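Side-chain contacts in signal peptidase I (Enterococcus faecalis, PDB 4ME8), which probably cleaves hydrophobic N-terminal signal or leader sequences from secreted proteins, as a serine endopeptidase of the S26 family: residues D73-A78 with E86-D91; I32-S37 with G41-K46; R47-P52 with L63-V68. All blocks are in the same frame, centred on the assembly; numbering follows the deposited sequence.

How the contacts relate
Contacts 2 and 3 share strand 43-50: contact 2 pairs its first half with strand 32-36, while contact 3 sets its far end against strand 62-65 of the second sheet. Their centres are about 19 Å apart, on opposite sides of the chain's centre, yet Ile32 CD1 lies 3.7 Å from Arg47 NH2. Contact 1, in the loop between strands 68-70 and 92-93, joins contact 3 through Tyr74, which forms a cation-pi pair with Arg47 and puts OH 3.6 Å from Ile49 CD1. Lys46, the predicted active-site lysine, belongs to contact 2; the side chains of Ile49 and Tyr88 approach its side chain to about 8 and 10 Å respectively.

Contact 1: D73-A78 with E86-D91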
loop_
_atom_site.group_PDB
_atom_site.type_symbol
_atom_site.label_atom_id
_atom_site.label_comp_id
_atom_site.label_asym_id
_atom_site.label_seq_id
_atom_site.Cartn_x
_atom_site.Cartn_y
_atom_site.Cartn_z
ATOM N N ASP A 73 -3.920 -3.721 12.613
ATOM C CA ASP A 73 -4.885 -3.364 13.656
ATOM C C ASP A 73 -5.631 -2.065 13.357
ATOM O O ASP A 73 -6.719 -1.836 13.896
ATOM C CB ASP A 73 -4.195 -3.294 15.027
ATOM C CG ASP A 73 -4.030 -4.674 15.681
ATOM O OD1 ASP A 73 -4.574 -5.670 15.152
ATOM O OD2 ASP A 73 -3.361 -4.761 16.737
ATOM N N TYR A 74 -5.052 -1.233 12.497
ATOM C CA TYR A 74 -5.715 -0.018 12.007
ATOM C C TYR A 74 -6.864 -0.265 11.011
ATOM O O TYR A 74 -7.650 0.646 10.739
ATOM C CB TYR A 74 -4.687 0.925 11.362
ATOM C CG TYR A 74 -3.931 0.320 10.191
ATOM C CD1 TYR A 74 -4.454 0.356 8.895
ATOM C CD2 TYR A 74 -2.689 -0.284 10.381
ATOM C CE1 TYR A 74 -3.760 -0.202 7.829
ATOM C CE2 TYR A 74 -1.991 -0.831 9.322
ATOM C CZ TYR A 74 -2.529 -0.799 8.054
ATOM O OH TYR A 74 -1.816 -1.353 7.019
ATOM N N LEU A 75 -6.947 -1.472 10.452
ATOM C CA LEU A 75 -8.051 -1.845 9.557
ATOM C C LEU A 75 -9.217 -2.569 10.270
ATOM O O LEU A 75 -10.302 -2.733 9.696
ATOM C CB LEU A 75 -7.533 -2.729 8.411
ATOM C CG LEU A 75 -6.530 -2.159 7.399
ATOM C CD1 LEU A 75 -6.378 -3.127 6.234
ATOM C CD2 LEU A 75 -6.937 -0.780 6.884
ATOM N N ALA A 76 -8.995 -2.999 11.509
ATOM C CA ALA A 76 -9.963 -3.836 12.212
ATOM C C ALA A 76 -11.262 -3.087 12.470
ATOM O O ALA A 76 -12.348 -3.656 12.356
ATOM C CB ALA A 76 -9.377 -4.340 13.524
ATOM N N SER A 77 -11.136 -1.807 12.808
ATOM C CA SER A 77 -12.288 -0.966 13.114
ATOM C C SER A 77 -13.166 -0.735 11.881
ATOM O O SER A 77 -14.389 -0.728 11.977
ATOM C CB SER A 77 -11.818 0.373 13.684
ATOM O OG SER A 77 -12.878 1.035 14.341
ATOM N N ALA A 78 -12.530 -0.545 10.727
ATOM C CA ALA A 78 -13.250 -0.404 9.459
ATOM C C ALA A 78 -13.841 -1.741 8.993
ATOM O O ALA A 78 -14.957 -1.783 8.484
ATOM C CB ALA A 78 -12.334 0.176 8.391
ATOM N N GLU A 86 -17.741 -10.317 1.855
ATOM C CA GLU A 86 -16.811 -9.359 1.243
ATOM C C GLU A 86 -15.457 -9.187 1.964
ATOM O O GLU A 86 -15.408 -8.895 3.163
ATOM C CB GLU A 86 -17.500 -7.993 1.096
ATOM N N ASN A 87 -14.364 -9.383 1.220
ATOM C CA ASN A 87 -13.024 -8.987 1.669
ATOM C C ASN A 87 -12.824 -7.483 1.460
ATOM O O ASN A 87 -13.104 -6.953 0.381
ATOM C CB ASN A 87 -11.925 -9.743 0.911
ATOM C CG ASN A 87 -11.678 -11.144 1.454
ATOM O OD1 ASN A 87 -12.079 -11.490 2.570
ATOM N ND2 ASN A 87 -10.987 -11.956 0.662
ATOM N N TYR A 88 -12.334 -6.811 2.497
ATOM C CA TYR A 88 -12.107 -5.366 2.478
ATOM C C TYR A 88 -11.085 -4.969 1.403
ATOM O O TYR A 88 -11.248 -3.959 0.710
ATOM C CB TYR A 88 -11.620 -4.924 3.860
ATOM C CG TYR A 88 -11.663 -3.441 4.106
ATOM C CD1 TYR A 88 -12.864 -2.748 4.059
ATOM C CD2 TYR A 88 -10.509 -2.734 4.414
ATOM C CE1 TYR A 88 -12.916 -1.387 4.298
ATOM C CE2 TYR A 88 -10.549 -1.375 4.660
ATOM C CZ TYR A 88 -11.755 -0.704 4.598
ATOM O OH TYR A 88 -11.806 0.649 4.835
ATOM N N THR A 89 -10.029 -5.769 1.290
ATOM C CA THR A 89 -9.009 -5.610 0.257
ATOM C C THR A 89 -9.058 -6.851 -0.627
ATOM O O THR A 89 -9.019 -7.973 -0.121
ATOM C CB THR A 89 -7.592 -5.487 0.867
ATOM O OG1 THR A 89 -7.566 -4.442 1.851
ATOM C CG2 THR A 89 -6.559 -5.188 -0.209
ATOM N N GLN A 90 -9.134 -6.650 -1.941
ATOM C CA GLN A 90 -9.244 -7.766 -2.885
ATOM C C GLN A 90 -7.936 -8.557 -2.927
ATOM O O GLN A 90 -6.855 -8.014 -2.646
ATOM C CB GLN A 90 -9.661 -7.285 -4.299
ATOM C CG GLN A 90 -8.551 -6.756 -5.221
ATOM C CD GLN A 90 -8.253 -5.272 -5.028
ATOM O OE1 GLN A 90 -8.107 -4.798 -3.898
ATOM N NE2 GLN A 90 -8.154 -4.532 -6.136
ATOM N N ASP A 91 -8.043 -9.843 -3.254
ATOM C CA ASP A 91 -6.863 -10.668 -3.491
ATOM C C ASP A 91 -6.008 -10.063 -4.621
ATOM O O ASP A 91 -6.521 -9.681 -5.676
ATOM C CB ASP A 91 -7.258 -12.110 -3.856
ATOM C CG ASP A 91 -7.952 -12.858 -2.709
ATOM O OD1 ASP A 91 -7.875 -12.425 -1.542
ATOM O OD2 ASP A 91 -8.579 -13.899 -2.986
#
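Ala78 and Leu75 both turn their side chains onto the phenol of Tyr88, and these three residues make the whole contact. The methyl of Ala78 sits at the hydroxyl end of the ring, with CB 3.6 Å from Tyr88 OH and 3.9 Å from Tyr88 CZ, approaching obliquely. Leu75 arrives with one branch: its CD2 lies 4.3 Å from Tyr88 CE2, again on a slant to the ring, so the touch is light. Only van der Waals contact is made, and just 153 Å² is buried. The main chains stay well apart, with Ala78 CA and Tyr88 CA 8.6 Å from each other; the length of the tyrosine bridges that gap. With CG opposite the backbone N (chi1 -166°), the hydroxyl end of the ring is brought to Ala78. In the next shell, Tyr88 OH is hydrogen-bonded to the carbonyl of Asp115, which holds the polar end of this buried side chain, and the ring also touches Asn116 and Pro118. Behind it, Thr89 is hydrogen-bonded through its N to Asp61 and through OG1 to Arg117, which Leu75 also touches. Two parts of the loop between strands 68-70 and 92-93 are thus brought together beside Asp115 and Asn116 of the Gly-Asp-Asn sequence, a signature of type I signal peptidases.

Contact 2: I32-S37 with G41-K46; sequences IIAFPS and GQRVAK
Phe35 packs closely on Lys46 and Val44, on the face they share with Ile33. CG of Phe35 lies between the backbone N and the carbonyl carbon (chi1 55°), which folds the ring back over the neighbouring strand. One ring face covers Val44 O, CE2 meets Val44 CG1 at 3.7 Å, and CZ reaches Lys46 CG at 3.7 Å on a slant. Phe35 and Val44 run side by side, pointing the same way. Val112 of strand 109-113 and Phe126 of helix 123-126 close over this face. Strands 32-36 and 43-46 form an antiparallel beta hairpin in the sheet of the S26 catalytic core. Ile33 pairs with Lys46, and Phe35 with Val44, through two hydrogen bonds each; the straightest, Ile33 N to Lys46 O, is 2.8 Å long at 177°. The connection is tied by Ser37 N to Gln42 O (2.9 Å) and by Gly41 N to Ser37 O (2.8 Å). Lys46, the predicted active-site lysine, has its CB and CG against Phe35 while the chain, bent at chi2 (-68°), leads NZ away from strand 32-36 to a hydrogen bond with Ser120 OG. On the opposite face Arg43 and Ala45 are exposed, while Ala34 is buried beneath the guanidinium: Arg43 lays its extended chain across so that one guanidinium face rests on Ala34 CB, 3.4 Å from NH2. Ile32 CG2 only grazes Ala45 CB at 4.4 Å, and the exposed Gly41 and Gln42 form the solvent end.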
loop_
_atom_site.group_PDB
_atom_site.type_symbol
_atom_site.label_atom_id
_atom_site.label_comp_id
_atom_site.label_asym_id
_atom_site.label_seq_id
_atom_site.Cartn_x
_atom_site.Cartn_y
_atom_site.Cartn_z
ATOM N N ILE A 32 2.730 6.531 7.505
ATOM C CA ILE A 32 1.909 7.300 6.580
ATOM C C ILE A 32 2.817 8.322 5.913
ATOM O O ILE A 32 3.585 9.009 6.585
ATOM C CB ILE A 32 0.717 7.967 7.299
ATOM C CG1 ILE A 32 -0.324 6.896 7.608
ATOM C CG2 ILE A 32 0.078 9.050 6.435
ATOM C CD1 ILE A 32 -1.308 7.301 8.671
ATOM N N ILE A 33 2.738 8.392 4.587
ATOM C CA ILE A 33 3.625 9.256 3.823
ATOM C C ILE A 33 2.873 10.136 2.837
ATOM O O ILE A 33 1.902 9.701 2.213
ATOM C CB ILE A 33 4.708 8.442 3.082
ATOM C CG1 ILE A 33 4.097 7.312 2.247
ATOM C CG2 ILE A 33 5.690 7.845 4.083
ATOM C CD1 ILE A 33 5.112 6.640 1.350
ATOM N N ALA A 34 3.336 11.375 2.698
ATOM C CA ALA A 34 2.750 12.316 1.757
ATOM C C ALA A 34 3.639 12.459 0.522
ATOM O O ALA A 34 4.866 12.517 0.638
ATOM C CB ALA A 34 2.543 13.659 2.421
ATOM N N PHE A 35 3.001 12.523 -0.647
ATOM C CA PHE A 35 3.685 12.528 -1.947
ATOM C C PHE A 35 2.729 12.973 -3.062
ATOM O O PHE A 35 1.515 12.824 -2.923
ATOM C CB PHE A 35 4.196 11.128 -2.273
ATOM C CG PHE A 35 3.124 10.073 -2.235
ATOM C CD1 PHE A 35 2.837 9.405 -1.060
ATOM C CD2 PHE A 35 2.396 9.759 -3.375
ATOM C CE1 PHE A 35 1.846 8.449 -1.018
ATOM C CE2 PHE A 35 1.404 8.804 -3.338
ATOM C CZ PHE A 35 1.128 8.147 -2.159
ATOM N N PRO A 36 3.268 13.501 -4.178
ATOM C CA PRO A 36 2.386 13.810 -5.296
ATOM C C PRO A 36 1.873 12.527 -5.938
ATOM O O PRO A 36 2.663 11.610 -6.193
ATOM C CB PRO A 36 3.291 14.583 -6.270
ATOM C CG PRO A 36 4.548 14.880 -5.530
ATOM C CD PRO A 36 4.670 13.812 -4.497
ATOM N N SER A 37 0.565 12.455 -6.179
ATOM C CA SER A 37 -0.037 11.263 -6.786
ATOM C C SER A 37 0.594 10.966 -8.146
ATOM O O SER A 37 0.742 11.866 -8.954
ATOM C CB SER A 37 -1.549 11.414 -6.963
ATOM O OG SER A 37 -2.063 10.334 -7.745
ATOM N N GLY A 41 -0.431 14.188 -9.910
ATOM C CA GLY A 41 0.447 15.103 -9.171
ATOM C C GLY A 41 -0.160 15.793 -7.948
ATOM O O GLY A 41 0.476 16.668 -7.357
ATOM N N GLN A 42 -1.378 15.408 -7.559
ATOM C CA GLN A 42 -2.051 16.018 -6.402
ATOM C C GLN A 42 -1.483 15.445 -5.124
ATOM O O GLN A 42 -1.362 14.232 -4.990
ATOM C CB GLN A 42 -3.559 15.748 -6.430
ATOM C CG GLN A 42 -4.294 16.440 -7.566
ATOM C CD GLN A 42 -4.358 17.945 -7.406
ATOM O OE1 GLN A 42 -4.496 18.457 -6.292
ATOM N NE2 GLN A 42 -4.264 18.667 -8.526
ATOM N N ARG A 43 -1.143 16.311 -4.175
ATOM C CA ARG A 43 -0.617 15.833 -2.909
ATOM C C ARG A 43 -1.649 14.893 -2.269
ATOM O O ARG A 43 -2.839 15.184 -2.227
ATOM C CB ARG A 43 -0.251 16.983 -1.964
ATOM C CG ARG A 43 0.936 16.632 -1.083
ATOM C CD ARG A 43 1.018 17.393 0.234
ATOM N NE ARG A 43 2.264 17.035 0.917
ATOM C CZ ARG A 43 2.533 17.215 2.212
ATOM N NH1 ARG A 43 1.647 17.750 3.052
ATOM N NH2 ARG A 43 3.719 16.832 2.673
ATOM N N VAL A 44 -1.186 13.744 -1.807
ATOM C CA VAL A 44 -2.066 12.770 -1.178
ATOM C C VAL A 44 -1.282 12.051 -0.079
ATOM O O VAL A 44 -0.047 12.075 -0.062
ATOM C CB VAL A 44 -2.657 11.803 -2.249
ATOM C CG1 VAL A 44 -1.570 10.940 -2.882
ATOM C CG2 VAL A 44 -3.774 10.941 -1.669
ATOM N N ALA A 45 -2.005 11.459 0.864
ATOM C CA ALA A 45 -1.410 10.731 1.966
ATOM C C ALA A 45 -1.816 9.274 1.864
ATOM O O ALA A 45 -2.998 8.974 1.695
ATOM C CB ALA A 45 -1.886 11.318 3.280
ATOM N N LYS A 46 -0.836 8.371 1.935
ATOM C CA LYS A 46 -1.100 6.930 1.932
ATOM C C LYS A 46 -0.146 6.210 2.875
ATOM O O LYS A 46 0.867 6.768 3.276
ATOM C CB LYS A 46 -0.975 6.331 0.524
ATOM C CG LYS A 46 -1.976 6.855 -0.508
ATOM C CD LYS A 46 -3.413 6.425 -0.233
ATOM C CE LYS A 46 -4.366 7.295 -1.036
ATOM N NZ LYS A 46 -5.792 6.887 -0.953
#

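Contact 3: R47-P52 with L63-V68; sequences RLIGLP and LYINGV
Ile49 faces Leu63 and Ile65 in a small, fully buried apolar contact of 129 Å². Its CG2 branch does the touching: 4.0 Å from Leu63 CD1 and slightly farther from CD2, it meets both methyls of the leucine fork, the two side chains meeting at a slant. CG2 stands opposite the backbone N of Ile49, whereas CG1 takes the place beside that N and carries CD1 off to Tyr74. Ile65 joins from beside it, with CD1 4.4 Å from Ile49 CG2 and also 4.4 Å from Gly50 CA.

Against a polar atom, the same Ile65 CD1 lies 3.4 Å from Ile49 O, a close van der Waals touch rather than a bond; that carbonyl accepts its hydrogen bond from Arg29 NH1. Arg47, on the same strand, takes part in a salt bridge with Asp115.

The backbone bonds that shape each side run within the sheets, the two strand segments themselves passing 8.5 Å apart at 58°. Ile49 and Gly50 both face Phe111 as a classic beta bulge, where Ile49 adopts a helical psi of -48°. Across the contact, Ile65 to Val68 form a type I' turn around Asn66 and Gly67, closed by Ile65 N to Val68 O (3.0 Å) and Val68 N to Ile65 O (2.9 Å), and Asn66 OD1 is hydrogen-bonded to Thr55 N. One leucine and two isoleucines thus form part of the apolar interface between the two antiparallel sheets, the bulged strand of the catalytic core on one side and a tight beta hairpin on the other.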
loop_
_atom_site.group_PDB
_atom_site.type_symbol
_atom_site.label_atom_id
_atom_site.label_comp_id
_atom_site.label_asym_id
_atom_site.label_seq_id
_atom_site.Cartn_x
_atom_site.Cartn_y
_atom_site.Cartn_z
ATOM N N ARG A 47 -0.499 4.975 3.221
ATOM C CA ARG A 47 0.305 4.134 4.090
ATOM C C ARG A 47 1.346 3.320 3.308
ATOM O O ARG A 47 1.048 2.710 2.278
ATOM C CB ARG A 47 -0.588 3.197 4.910
ATOM C CG ARG A 47 0.069 2.744 6.201
ATOM C CD ARG A 47 -0.855 1.904 7.065
ATOM N NE ARG A 47 -1.887 2.709 7.722
ATOM C CZ ARG A 47 -1.744 3.319 8.903
ATOM N NH1 ARG A 47 -0.600 3.239 9.578
ATOM N NH2 ARG A 47 -2.753 4.023 9.409
ATOM N N LEU A 48 2.576 3.348 3.811
ATOM C CA LEU A 48 3.663 2.581 3.235
ATOM C C LEU A 48 3.441 1.109 3.578
ATOM O O LEU A 48 3.321 0.751 4.750
ATOM C CB LEU A 48 5.008 3.078 3.783
ATOM C CG LEU A 48 6.265 2.379 3.254
ATOM C CD1 LEU A 48 6.199 2.234 1.737
ATOM C CD2 LEU A 48 7.498 3.160 3.666
ATOM N N ILE A 49 3.350 0.274 2.545
ATOM C CA ILE A 49 3.038 -1.150 2.708
ATOM C C ILE A 49 4.197 -2.016 2.200
ATOM O O ILE A 49 4.661 -2.925 2.900
ATOM C CB ILE A 49 1.709 -1.492 1.997
ATOM C CG1 ILE A 49 0.536 -0.804 2.719
ATOM C CG2 ILE A 49 1.486 -2.992 1.921
ATOM C CD1 ILE A 49 0.252 -1.297 4.130
ATOM N N GLY A 50 4.681 -1.709 1.005
ATOM C CA GLY A 50 5.789 -2.447 0.415
ATOM C C GLY A 50 7.008 -1.588 0.147
ATOM O O GLY A 50 6.893 -0.476 -0.367
ATOM N N LEU A 51 8.171 -2.147 0.470
ATOM C CA LEU A 51 9.475 -1.486 0.360
ATOM C C LEU A 51 10.289 -2.219 -0.712
ATOM O O LEU A 51 9.960 -3.356 -1.040
ATOM C CB LEU A 51 10.198 -1.586 1.709
ATOM C CG LEU A 51 9.568 -0.844 2.906
ATOM C CD1 LEU A 51 9.789 -1.593 4.210
ATOM C CD2 LEU A 51 10.152 0.549 3.034
ATOM N N PRO A 52 11.354 -1.581 -1.251
ATOM C CA PRO A 52 12.179 -2.164 -2.323
ATOM C C PRO A 52 12.603 -3.623 -2.096
ATOM O O PRO A 52 13.111 -3.978 -1.024
ATOM C CB PRO A 52 13.422 -1.272 -2.337
ATOM C CG PRO A 52 12.955 0.051 -1.818
ATOM C CD PRO A 52 11.811 -0.225 -0.880
ATOM N N LEU A 63 -2.470 -9.391 4.744
ATOM C CA LEU A 63 -1.258 -8.878 4.100
ATOM C C LEU A 63 -0.072 -9.842 4.234
ATOM O O LEU A 63 0.297 -10.232 5.338
ATOM C CB LEU A 63 -0.860 -7.540 4.725
ATOM C CG LEU A 63 0.487 -6.939 4.320
ATOM C CD1 LEU A 63 0.585 -6.736 2.808
ATOM C CD2 LEU A 63 0.714 -5.629 5.065
ATOM N N TYR A 64 0.523 -10.182 3.093
ATOM C CA TYR A 64 1.731 -10.985 3.019
ATOM C C TYR A 64 2.858 -10.168 2.361
ATOM O O TYR A 64 2.714 -9.705 1.236
ATOM C CB TYR A 64 1.459 -12.257 2.203
ATOM C CG TYR A 64 0.530 -13.246 2.886
ATOM C CD1 TYR A 64 -0.850 -13.104 2.803
ATOM C CD2 TYR A 64 1.034 -14.322 3.611
ATOM C CE1 TYR A 64 -1.704 -14.000 3.425
ATOM C CE2 TYR A 64 0.190 -15.227 4.233
ATOM C CZ TYR A 64 -1.180 -15.059 4.134
ATOM O OH TYR A 64 -2.019 -15.943 4.749
ATOM N N ILE A 65 3.960 -9.980 3.086
ATOM C CA ILE A 65 5.172 -9.363 2.556
ATOM C C ILE A 65 6.264 -10.419 2.567
ATOM O O ILE A 65 6.623 -10.927 3.632
ATOM C CB ILE A 65 5.631 -8.179 3.425
ATOM C CG1 ILE A 65 4.559 -7.083 3.481
ATOM C CG2 ILE A 65 6.941 -7.597 2.907
ATOM C CD1 ILE A 65 4.458 -6.225 2.247
ATOM N N ASN A 66 6.789 -10.755 1.394
ATOM C CA ASN A 66 7.753 -11.852 1.265
ATOM C C ASN A 66 7.190 -13.112 1.905
ATOM O O ASN A 66 7.908 -13.864 2.561
ATOM C CB ASN A 66 9.117 -11.481 1.876
ATOM C CG ASN A 66 9.879 -10.460 1.047
ATOM O OD1 ASN A 66 9.543 -10.193 -0.100
ATOM N ND2 ASN A 66 10.921 -9.893 1.626
ATOM N N GLY A 67 5.894 -13.344 1.698
ATOM C CA GLY A 67 5.211 -14.521 2.244
ATOM C C GLY A 67 4.989 -14.498 3.751
ATOM O O GLY A 67 4.553 -15.498 4.323
ATOM N N VAL A 68 5.271 -13.362 4.392
ATOM C CA VAL A 68 5.142 -13.237 5.839
ATOM C C VAL A 68 3.860 -12.483 6.157
ATOM O O VAL A 68 3.673 -11.338 5.749
ATOM C CB VAL A 68 6.360 -12.515 6.469
ATOM C CG1 VAL A 68 6.155 -12.299 7.965
ATOM C CG2 VAL A 68 7.633 -13.308 6.199
#